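Local coordinates for putative exported protein (Bordetella pertussis, PDB 2DVZ) that probably serves as the periplasmic solute receptor of a tripartite carboxylate transport system, binding glutamate for delivery to the membrane, at residues L79-V84 against V241-L246; V109-N114 against S284-E289. One frame throughout, in Å; residues are numbered along the deposited sequence.

Contact 1. Residues L79-V84 against V241-L246. With GLU (glutamic acid), chain G.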
loop_
_atom_site.group_PDB
_atom_site.type_symbol
_atom_site.label_atom_id
_atom_site.label_comp_id
_atom_site.label_asym_id
_atom_site.label_seq_id
_atom_site.Cartn_x
_atom_site.Cartn_y
_atom_site.Cartn_z
ATOM N N LEU A 79 -10.592 9.445 -11.402
ATOM C CA LEU A 79 -10.662 8.655 -10.176
ATOM C C LEU A 79 -9.254 8.452 -9.653
ATOM O O LEU A 79 -8.281 8.850 -10.295
ATOM C CB LEU A 79 -11.330 7.295 -10.475
ATOM C CG LEU A 79 -12.699 7.361 -11.168
ATOM C CD1 LEU A 79 -13.089 5.977 -11.501
ATOM C CD2 LEU A 79 -13.758 7.965 -10.307
ATOM N N SER A 80 -9.137 7.841 -8.486
ATOM C CA SER A 80 -7.831 7.622 -7.883
ATOM C C SER A 80 -7.836 6.359 -7.028
ATOM O O SER A 80 -8.909 5.805 -6.721
ATOM C CB SER A 80 -7.347 8.860 -7.086
ATOM O OG SER A 80 -8.143 9.086 -5.922
ATOM N N ILE A 81 -6.624 5.882 -6.696
ATOM C CA ILE A 81 -6.435 4.685 -5.886
ATOM C C ILE A 81 -6.165 5.064 -4.443
ATOM O O ILE A 81 -5.161 5.736 -4.163
ATOM C CB ILE A 81 -5.290 3.777 -6.432
ATOM C CG1 ILE A 81 -5.515 3.446 -7.904
ATOM C CG2 ILE A 81 -5.225 2.439 -5.640
ATOM C CD1 ILE A 81 -6.855 2.714 -8.176
ATOM N N ALA A 82 -7.065 4.645 -3.539
ATOM C CA ALA A 82 -6.874 4.860 -2.102
ATOM C C ALA A 82 -5.806 3.908 -1.630
ATOM O O ALA A 82 -5.760 2.745 -2.069
ATOM C CB ALA A 82 -8.163 4.630 -1.311
ATOM N N THR A 83 -4.948 4.410 -0.740
ATOM C CA THR A 83 -3.869 3.636 -0.154
ATOM C C THR A 83 -3.835 4.074 1.280
ATOM O O THR A 83 -4.367 5.142 1.609
ATOM C CB THR A 83 -2.505 3.974 -0.778
ATOM O OG1 THR A 83 -2.179 5.328 -0.465
ATOM C CG2 THR A 83 -2.496 3.769 -2.300
ATOM N N VAL A 84 -3.214 3.272 2.147
ATOM C CA VAL A 84 -3.103 3.652 3.546
ATOM C C VAL A 84 -2.191 4.883 3.719
ATOM O O VAL A 84 -2.368 5.657 4.656
ATOM C CB VAL A 84 -2.723 2.438 4.488
ATOM C CG1 VAL A 84 -2.606 2.908 5.927
ATOM C CG2 VAL A 84 -3.784 1.340 4.422
ATOM N N VAL A 241 -2.444 -3.731 4.812
ATOM C CA VAL A 241 -2.988 -2.541 4.159
ATOM C C VAL A 241 -4.110 -2.963 3.172
ATOM O O VAL A 241 -4.651 -4.093 3.263
ATOM C CB VAL A 241 -1.851 -1.702 3.486
ATOM C CG1 VAL A 241 -0.859 -1.248 4.523
ATOM C CG2 VAL A 241 -1.158 -2.448 2.318
ATOM N N TRP A 242 -4.462 -2.061 2.259
ATOM C CA TRP A 242 -5.498 -2.295 1.260
ATOM C C TRP A 242 -5.369 -1.262 0.150
ATOM O O TRP A 242 -4.667 -0.247 0.308
ATOM C CB TRP A 242 -6.948 -2.320 1.831
ATOM C CG TRP A 242 -7.328 -1.268 2.913
ATOM C CD1 TRP A 242 -7.776 -1.546 4.158
ATOM C CD2 TRP A 242 -7.300 0.179 2.809
ATOM N NE1 TRP A 242 -8.038 -0.389 4.842
ATOM C CE2 TRP A 242 -7.778 0.689 4.036
ATOM C CE3 TRP A 242 -6.937 1.086 1.790
ATOM C CZ2 TRP A 242 -7.853 2.086 4.321
ATOM C CZ3 TRP A 242 -7.004 2.502 2.069
ATOM C CH2 TRP A 242 -7.471 2.971 3.333
ATOM N N TYR A 243 -6.013 -1.572 -0.972
ATOM C CA TYR A 243 -6.084 -0.714 -2.145
ATOM C C TYR A 243 -7.529 -0.602 -2.615
ATOM O O TYR A 243 -8.214 -1.597 -2.725
ATOM C CB TYR A 243 -5.175 -1.265 -3.274
ATOM C CG TYR A 243 -3.753 -1.266 -2.786
ATOM C CD1 TYR A 243 -2.951 -0.116 -2.932
ATOM C CD2 TYR A 243 -3.229 -2.380 -2.094
ATOM C CE1 TYR A 243 -1.650 -0.083 -2.424
ATOM C CE2 TYR A 243 -1.916 -2.368 -1.609
ATOM C CZ TYR A 243 -1.139 -1.217 -1.756
ATOM O OH TYR A 243 0.144 -1.193 -1.254
ATOM N N GLY A 244 -7.984 0.611 -2.900
ATOM C CA GLY A 244 -9.356 0.794 -3.338
ATOM C C GLY A 244 -9.555 1.955 -4.290
ATOM O O GLY A 244 -8.597 2.619 -4.698
ATOM N N LEU A 245 -10.819 2.209 -4.624
ATOM C CA LEU A 245 -11.151 3.157 -5.649
ATOM C C LEU A 245 -11.884 4.344 -5.020
ATOM O O LEU A 245 -12.762 4.171 -4.202
ATOM C CB LEU A 245 -11.961 2.480 -6.762
ATOM C CG LEU A 245 -12.162 3.280 -8.061
ATOM C CD1 LEU A 245 -10.850 3.658 -8.839
ATOM C CD2 LEU A 245 -13.077 2.513 -8.947
ATOM N N LEU A 246 -11.481 5.545 -5.421
ATOM C CA LEU A 246 -12.009 6.800 -4.879
ATOM C C LEU A 246 -12.481 7.650 -6.022
ATOM O O LEU A 246 -11.875 7.669 -7.110
ATOM C CB LEU A 246 -10.895 7.573 -4.155
ATOM C CG LEU A 246 -10.258 6.900 -2.923
ATOM C CD1 LEU A 246 -9.049 7.721 -2.419
ATOM C CD2 LEU A 246 -11.298 6.572 -1.759
HETATM N N GLU G . 3.280 2.653 0.320
HETATM C CA GLU G . 2.085 2.639 -0.544
HETATM C C GLU G . 0.845 2.178 0.205
HETATM O O GLU G . 0.210 1.154 -0.066
HETATM C CB GLU G . 2.350 1.853 -1.825
HETATM C CG GLU G . 3.716 2.197 -2.445
HETATM C CD GLU G . 3.764 2.061 -3.938
HETATM O OE1 GLU G . 2.707 1.717 -4.508
HETATM O OE2 GLU G . 4.853 2.327 -4.562
HETATM O OXT GLU G . 0.408 2.906 1.111
HETATM O O HOH W 1 -10.429 10.144 -6.620
HETATM O O HOH W 2 -2.160 0.907 1.213
#
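Val84 CG2 sits squarely over the six-membered ring of Trp242, a CH-pi contact 3.9 Å from the ring centroid and only 3° off its normal. The indole gets there because CG of Trp242 lies between its own backbone N and carbonyl carbon (chi1 41°), which carries the benzo half across to Ala82, Thr83 and Val84. Its CZ3 then reaches Thr83 C and also approaches the methyl of Ala82, while Phe291 meets the ring edge-to-face from helix 288-307.

Further along, the two strands run antiparallel. Ser80 pairs with Leu246 and Ala82 with Gly244 as hydrogen-bonded pairs, and Ile81 with Leu245 as the non-hydrogen-bonded pair between them. The Ala82 N to Gly244 O bond is 2.8 Å long, but the donor stands 46° out of the carbonyl plane. Leu246 packs tightly on the methyl of Ala82: its CB lies against Ser80 OG, its CG is 3.5 Å from Ala82 CB, its CD1 comes to 3.4 Å from that same methyl, and its CD2 rests on it too.

This is a core pairing of a periplasmic binding protein fold, where strand 78-82 also runs parallel to strand 21-25 and the residues that follow it, Thr83 and Val84, belong to the glutamate pocket. Thr83, the N-cap of helix 84-93, lays CG2 obliquely against Tyr243 CE1 at 3.9 Å, and its OG1 bonds to Thr86. Tyr243 OH donates a weak bond of 2.6 Å to O of the bound glutamate. That same oxygen accepts from a water, which also donates to Trp242 O and accepts from Val84 N at 2.8 Å.

Contact 2. Residues V109-N114 against S284-E289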
loop_
_atom_site.group_PDB
_atom_site.type_symbol
_atom_site.label_atom_id
_atom_site.label_comp_id
_atom_site.label_asym_id
_atom_site.label_seq_id
_atom_site.Cartn_x
_atom_site.Cartn_y
_atom_site.Cartn_z
ATOM N N VAL A 109 -15.522 4.337 -3.369
ATOM C CA VAL A 109 -16.261 3.473 -4.249
ATOM C C VAL A 109 -16.242 2.037 -3.688
ATOM O O VAL A 109 -17.302 1.443 -3.447
ATOM C CB VAL A 109 -15.692 3.545 -5.682
ATOM C CG1 VAL A 109 -16.384 2.535 -6.571
ATOM C CG2 VAL A 109 -15.840 5.004 -6.237
ATOM N N THR A 110 -15.031 1.507 -3.486
ATOM C CA THR A 110 -14.814 0.129 -3.043
ATOM C C THR A 110 -13.340 -0.156 -2.734
ATOM O O THR A 110 -12.412 0.399 -3.360
ATOM C CB THR A 110 -15.348 -0.914 -4.069
ATOM O OG1 THR A 110 -15.546 -2.178 -3.420
ATOM C CG2 THR A 110 -14.398 -1.061 -5.256
ATOM N N ASN A 111 -13.150 -1.014 -1.740
ATOM C CA ASN A 111 -11.876 -1.637 -1.472
ATOM C C ASN A 111 -11.694 -2.785 -2.455
ATOM O O ASN A 111 -12.458 -3.748 -2.446
ATOM C CB ASN A 111 -11.855 -2.097 -0.012
ATOM C CG ASN A 111 -10.564 -2.780 0.400
ATOM O OD1 ASN A 111 -9.688 -3.082 -0.415
ATOM N ND2 ASN A 111 -10.439 -3.016 1.690
ATOM N N PHE A 112 -10.695 -2.654 -3.332
ATOM C CA PHE A 112 -10.287 -3.731 -4.234
ATOM C C PHE A 112 -9.753 -4.936 -3.475
ATOM O O PHE A 112 -10.199 -6.083 -3.664
ATOM C CB PHE A 112 -9.158 -3.287 -5.147
ATOM C CG PHE A 112 -9.560 -2.306 -6.228
ATOM C CD1 PHE A 112 -10.915 -2.068 -6.539
ATOM C CD2 PHE A 112 -8.564 -1.648 -6.972
ATOM C CE1 PHE A 112 -11.283 -1.173 -7.574
ATOM C CE2 PHE A 112 -8.925 -0.759 -8.042
ATOM C CZ PHE A 112 -10.271 -0.517 -8.328
ATOM N N ALA A 113 -8.759 -4.702 -2.627
ATOM C CA ALA A 113 -8.080 -5.844 -1.995
ATOM C C ALA A 113 -7.447 -5.468 -0.690
ATOM O O ALA A 113 -6.925 -4.345 -0.490
ATOM C CB ALA A 113 -7.035 -6.438 -2.923
ATOM N N ASN A 114 -7.477 -6.435 0.205
ATOM C CA ASN A 114 -6.642 -6.388 1.359
ATOM C C ASN A 114 -5.269 -6.969 1.030
ATOM O O ASN A 114 -5.172 -7.954 0.322
ATOM C CB ASN A 114 -7.346 -7.104 2.490
ATOM C CG ASN A 114 -8.546 -6.340 2.972
ATOM O OD1 ASN A 114 -8.422 -5.263 3.567
ATOM N ND2 ASN A 114 -9.718 -6.897 2.757
ATOM N N SER A 284 -11.585 -7.765 -1.901
ATOM C CA SER A 284 -12.635 -7.254 -1.016
ATOM C C SER A 284 -13.947 -6.987 -1.833
ATOM O O SER A 284 -14.858 -7.813 -1.830
ATOM C CB SER A 284 -12.123 -6.011 -0.290
ATOM O OG SER A 284 -13.045 -5.550 0.671
ATOM N N GLY A 285 -14.018 -5.870 -2.566
ATOM C CA GLY A 285 -15.207 -5.541 -3.335
ATOM C C GLY A 285 -16.372 -5.279 -2.395
ATOM O O GLY A 285 -17.513 -5.639 -2.697
ATOM N N ASN A 286 -16.057 -4.653 -1.254
ATOM C CA ASN A 286 -17.037 -4.257 -0.243
ATOM C C ASN A 286 -17.775 -2.978 -0.678
ATOM O O ASN A 286 -17.529 -2.445 -1.756
ATOM C CB ASN A 286 -16.357 -4.091 1.116
ATOM C CG ASN A 286 -15.322 -2.958 1.131
ATOM O OD1 ASN A 286 -15.094 -2.322 0.116
ATOM N ND2 ASN A 286 -14.712 -2.689 2.302
ATOM N N THR A 287 -18.673 -2.477 0.162
ATOM C CA THR A 287 -19.511 -1.346 -0.218
ATOM C C THR A 287 -18.757 -0.058 0.044
ATOM O O THR A 287 -17.791 -0.071 0.830
ATOM C CB THR A 287 -20.838 -1.332 0.555
ATOM O OG1 THR A 287 -20.568 -1.181 1.959
ATOM C CG2 THR A 287 -21.603 -2.609 0.321
ATOM N N PRO A 288 -19.194 1.060 -0.603
ATOM C CA PRO A 288 -18.634 2.381 -0.292
ATOM C C PRO A 288 -18.530 2.628 1.218
ATOM O O PRO A 288 -17.487 3.069 1.671
ATOM C CB PRO A 288 -19.628 3.341 -0.956
ATOM C CG PRO A 288 -20.145 2.568 -2.110
ATOM C CD PRO A 288 -20.205 1.142 -1.680
ATOM N N GLU A 289 -19.590 2.326 1.971
ATOM C CA GLU A 289 -19.643 2.552 3.413
ATOM C C GLU A 289 -18.683 1.658 4.199
ATOM O O GLU A 289 -18.112 2.067 5.240
ATOM C CB GLU A 289 -21.067 2.341 3.978
ATOM C CG GLU A 289 -22.137 3.174 3.350
ATOM C CD GLU A 289 -22.753 2.525 2.112
ATOM O OE1 GLU A 289 -22.095 1.674 1.465
ATOM O OE2 GLU A 289 -23.915 2.856 1.792
HETATM O O HOH W 3 -12.335 -5.562 3.055
#
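Asn111 and Asn286 meet where the loop leading into helix 288-307 runs back along strand 106-121, which here carries classic beta bulges at Val109-Thr110 and Phe112-Ala113, opposite Leu245 and Tyr243. The tight part is polar. Asn111 N donates to Asn286 OD1 at 3.0 Å, with the donor tilted 20° from the amide carbonyl plane; CG of Asn286, set between its backbone N and carbonyl carbon (chi1 64°), brings OD1 back to the strand, while ND2 is held by Glu294. Thr110 OG1 gives its proton to Asn286 O at 2.6 Å. Gly285 N, on a residue with positive phi, sits almost straight out from the Asn111 carbonyl (C=O...N 176°) and donates to its O at 2.6 Å, and Ser284 N bonds to Phe112 O at 2.8 Å from above the carbonyl plane. Beyond these, Pro288 meets the strand with its ring, CG 3.3 Å from Val109 O, while the CB of Thr287 points away and its hydroxyl caps the start of the helix. The other end is looser and wetter: Asn114 ND2 stays 4.0 Å from Ser284 CB, and a water links the two side chains, accepting from Asn114 ND2 at 3.0 Å and lying 2.5 Å from Ser284 OG.

Contacts 1 and 2 lie side by side in one sheet, their centres 9 Å apart, because strand 241-248 pairs on one edge with strand 78-82 and on the other with strand 106-121. Leu245 ties them together: its N is 2.7 Å from Thr110 O and its O is 2.9 Å from Val109 N, both probable hydrogen bonds. Trp242 CB also packs on Ala113 O. Contact 1 reaches the glutamate directly through Tyr243, whereas contact 2 stays back from it, with the Asn111 side chain about 11 Å from the ligand between nearest atoms. Phe112 comes nearer to the pocket, its side chain about 5 Å from that of Tyr243, again between nearest atoms.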